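Side-chain contact in hepatocyte growth factor-regulated tyrosine kinase substrate (Drosophila melanogaster, PDB 1DVP), which is essential for endosome membrane invagination and multivesicular body formation, binds ubiquitin, and inhibits tyrosine kinase receptor signalling by promoting degradation of active receptors, potentially by sorting them: residues A[27-32]-A[63-68]. Sequence-based numbering, arbitrary orientation.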
ATOM      1  N   LEU A  27      -9.436   0.393  20.434  1.00 21.32           N
ATOM      2  CA  LEU A  27      -9.635  -0.520  19.334  1.00 21.21           C
ATOM      3  C   LEU A  27      -9.962  -1.924  19.915  1.00 21.50           C
ATOM      4  O   LEU A  27     -10.773  -2.669  19.349  1.00 21.32           O
ATOM      5  CB  LEU A  27      -8.383  -0.516  18.417  1.00 20.93           C
ATOM      6  CG  LEU A  27      -8.188   0.868  17.721  1.00 20.83           C
ATOM      7  CD1 LEU A  27      -6.979   0.853  16.803  1.00 20.53           C
ATOM      8  CD2 LEU A  27      -9.487   1.256  16.944  1.00 20.21           C
ATOM      9  N   LEU A  28      -9.327  -2.277  21.039  1.00 22.15           N
ATOM     10  CA  LEU A  28      -9.622  -3.562  21.720  1.00 22.52           C
ATOM     11  C   LEU A  28     -11.107  -3.561  22.193  1.00 22.10           C
ATOM     12  O   LEU A  28     -11.812  -4.577  22.066  1.00 22.56           O
ATOM     13  CB  LEU A  28      -8.685  -3.751  22.930  1.00 23.15           C
ATOM     14  CG  LEU A  28      -7.298  -4.361  22.703  1.00 23.69           C
ATOM     15  CD1 LEU A  28      -6.491  -4.371  24.019  1.00 24.32           C
ATOM     16  CD2 LEU A  28      -7.472  -5.877  22.198  1.00 24.17           C
ATOM     17  N   ILE A  29     -11.575  -2.440  22.741  1.00 21.79           N
ATOM     18  CA  ILE A  29     -12.962  -2.319  23.184  1.00 21.81           C
ATOM     19  C   ILE A  29     -13.899  -2.552  21.985  1.00 21.94           C
ATOM     20  O   ILE A  29     -14.801  -3.366  22.068  1.00 21.93           O
ATOM     21  CB  ILE A  29     -13.235  -0.931  23.878  1.00 21.76           C
ATOM     22  CG1 ILE A  29     -12.613  -0.941  25.276  1.00 21.44           C
ATOM     23  CG2 ILE A  29     -14.787  -0.649  23.997  1.00 21.71           C
ATOM     24  CD1 ILE A  29     -12.636   0.360  25.975  1.00 22.03           C
ATOM     25  N   CYS A  30     -13.639  -1.890  20.852  1.00 22.14           N
ATOM     26  CA  CYS A  30     -14.484  -2.086  19.668  1.00 22.57           C
ATOM     27  C   CYS A  30     -14.536  -3.550  19.243  1.00 23.01           C
ATOM     28  O   CYS A  30     -15.604  -4.066  18.973  1.00 22.85           O
ATOM     29  CB  CYS A  30     -13.979  -1.215  18.522  1.00 22.56           C
ATOM     30  SG  CYS A  30     -14.147   0.524  18.927  1.00 22.51           S
ATOM     31  N   ASP A  31     -13.390  -4.221  19.168  1.00 23.67           N
ATOM     32  CA  ASP A  31     -13.368  -5.650  18.824  1.00 24.48           C
ATOM     33  C   ASP A  31     -14.161  -6.504  19.843  1.00 25.28           C
ATOM     34  O   ASP A  31     -14.932  -7.403  19.460  1.00 24.85           O
ATOM     35  CB  ASP A  31     -11.916  -6.156  18.753  1.00 24.16           C
ATOM     36  CG  ASP A  31     -11.213  -5.737  17.446  1.00 24.20           C
ATOM     37  OD1 ASP A  31     -11.930  -5.467  16.450  1.00 23.51           O
ATOM     38  OD2 ASP A  31      -9.970  -5.702  17.431  1.00 23.02           O
ATOM     39  N   GLU A  32     -13.963  -6.239  21.150  1.00 26.55           N
ATOM     40  CA  GLU A  32     -14.679  -7.020  22.178  1.00 27.44           C
ATOM     41  C   GLU A  32     -16.190  -6.916  21.979  1.00 28.05           C
ATOM     42  O   GLU A  32     -16.888  -7.898  22.167  1.00 28.26           O
ATOM     43  CB  GLU A  32     -14.295  -6.589  23.614  1.00 28.06           C
ATOM     44  CG  GLU A  32     -12.794  -6.735  23.881  1.00 28.67           C
ATOM     45  CD  GLU A  32     -12.276  -6.225  25.243  1.00 28.96           C
ATOM     46  OE1 GLU A  32     -12.316  -5.000  25.544  1.00 28.73           O
ATOM     47  OE2 GLU A  32     -11.778  -7.084  26.003  1.00 29.43           O
ATOM     48  N   LEU A  63     -15.969   9.889  26.484  1.00 28.31           N
ATOM     49  CA  LEU A  63     -16.768  10.365  25.356  1.00 27.86           C
ATOM     50  C   LEU A  63     -16.108   9.919  24.046  1.00 27.69           C
ATOM     51  O   LEU A  63     -16.791   9.624  23.065  1.00 27.02           O
ATOM     52  CB  LEU A  63     -16.914  11.900  25.381  1.00 28.04           C
ATOM     53  CG  LEU A  63     -17.799  12.393  26.532  1.00 28.20           C
ATOM     54  CD1 LEU A  63     -17.905  13.903  26.534  1.00 28.22           C
ATOM     55  CD2 LEU A  63     -19.197  11.767  26.388  1.00 28.31           C
ATOM     56  N   LEU A  64     -14.773   9.908  24.034  1.00 27.21           N
ATOM     57  CA  LEU A  64     -14.014   9.457  22.877  1.00 27.09           C
ATOM     58  C   LEU A  64     -14.287   7.943  22.701  1.00 26.91           C
ATOM     59  O   LEU A  64     -14.485   7.465  21.580  1.00 27.04           O
ATOM     60  CB  LEU A  64     -12.517   9.705  23.118  1.00 27.24           C
ATOM     61  CG  LEU A  64     -11.605   9.250  21.978  1.00 27.46           C
ATOM     62  CD1 LEU A  64     -12.016   9.908  20.643  1.00 27.56           C
ATOM     63  CD2 LEU A  64     -10.170   9.577  22.318  1.00 27.36           C
ATOM     64  N   VAL A  65     -14.307   7.188  23.802  1.00 26.36           N
ATOM     65  CA  VAL A  65     -14.585   5.760  23.705  1.00 25.76           C
ATOM     66  C   VAL A  65     -15.970   5.594  23.069  1.00 25.98           C
ATOM     67  O   VAL A  65     -16.177   4.769  22.179  1.00 25.62           O
ATOM     68  CB  VAL A  65     -14.532   5.071  25.119  1.00 25.82           C
ATOM     69  CG1 VAL A  65     -15.054   3.611  25.052  1.00 25.29           C
ATOM     70  CG2 VAL A  65     -13.098   5.101  25.632  1.00 25.64           C
ATOM     71  N   LEU A  66     -16.917   6.398  23.531  1.00 25.84           N
ATOM     72  CA  LEU A  66     -18.279   6.357  23.014  1.00 26.20           C
ATOM     73  C   LEU A  66     -18.344   6.676  21.516  1.00 26.13           C
ATOM     74  O   LEU A  66     -19.021   6.002  20.765  1.00 26.73           O
ATOM     75  CB  LEU A  66     -19.139   7.360  23.795  1.00 26.15           C
ATOM     76  CG  LEU A  66     -20.616   6.999  24.062  1.00 26.76           C
ATOM     77  CD1 LEU A  66     -21.356   8.328  24.327  1.00 26.14           C
ATOM     78  CD2 LEU A  66     -21.271   6.204  22.908  1.00 26.26           C
ATOM     79  N   GLU A  67     -17.638   7.704  21.079  1.00 26.00           N
ATOM     80  CA  GLU A  67     -17.617   8.070  19.672  1.00 25.84           C
ATOM     81  C   GLU A  67     -17.139   6.881  18.821  1.00 25.63           C
ATOM     82  O   GLU A  67     -17.676   6.600  17.745  1.00 24.74           O
ATOM     83  CB  GLU A  67     -16.693   9.260  19.482  1.00 26.52           C
ATOM     84  CG  GLU A  67     -16.454   9.714  18.024  1.00 27.72           C
ATOM     85  CD  GLU A  67     -15.444  10.870  17.986  1.00 28.42           C
ATOM     86  OE1 GLU A  67     -15.053  11.324  19.099  1.00 28.87           O
ATOM     87  OE2 GLU A  67     -15.037  11.316  16.888  1.00 28.94           O
ATOM     88  N   SER A  68     -16.124   6.189  19.337  1.00 25.02           N
ATOM     89  CA  SER A  68     -15.525   5.050  18.659  1.00 24.96           C
ATOM     90  C   SER A  68     -16.401   3.831  18.523  1.00 24.90           C
ATOM     91  O   SER A  68     -16.384   3.204  17.469  1.00 24.71           O
ATOM     92  CB  SER A  68     -14.215   4.639  19.350  1.00 25.11           C
ATOM     93  OG  SER A  68     -13.308   5.700  19.301  1.00 25.32           O
TER
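Ser68, which meets Cys30 across the contact, gives its backbone N to Leu64 O, 3.1 Å away, in the regular bonding of its helix. Its OG also lies 3.1 Å from Leu64 O, as a possible rather than settled second donor. The side-chain torsion puts it there: OG stands beside the backbone N (chi1 -61°) and is carried back over the preceding turn. Ser68 CB itself points toward helix 23-34.

No hydrogen bond links the two segments; they meet by van der Waals contact at two places. At the first, Cys30 SG comes in against the Ser68 end. It lies 4.1 Å from Ser68 CB and alongside the Ser68 carbonyl group, with Ser68 O at 3.8 Å and Ser68 C at 4.0 Å, so the sulfur rests against the flank of the C=O. Both side chains are short, and the helices come close here, with Cys30 CA and Ser68 CA 7.3 Å apart.

One turn back along 63-68, Ile29 and Val65 make the second touch. Ile29 runs out extended (chi2 172°), and its terminal CD1 reaches Val65 CG1 at 4.2 Å, methyl against methyl. The two side chains cross at about a right angle. Here the spacing is wider, Ile29 CA to Val65 CA 8.3 Å, in keeping with the larger side chains. All four touching residues are buried, although the segments cover just 135 Å² between them.

This is helix-to-helix packing inside the VHS domain, a superhelix of helices, and it lies away from the zinc sites of the FYVE finger. Phe6 and Asn9 of helix 5-14 cover Ile29, while Phe173 of the second subunit packs on Cys30. On helix 56-72, Leu66 packs on Trp113 and Glu67 OE1 forms a salt bridge with Lys105 NZ, so this helix is sandwiched between helices 23-34 and 100-116.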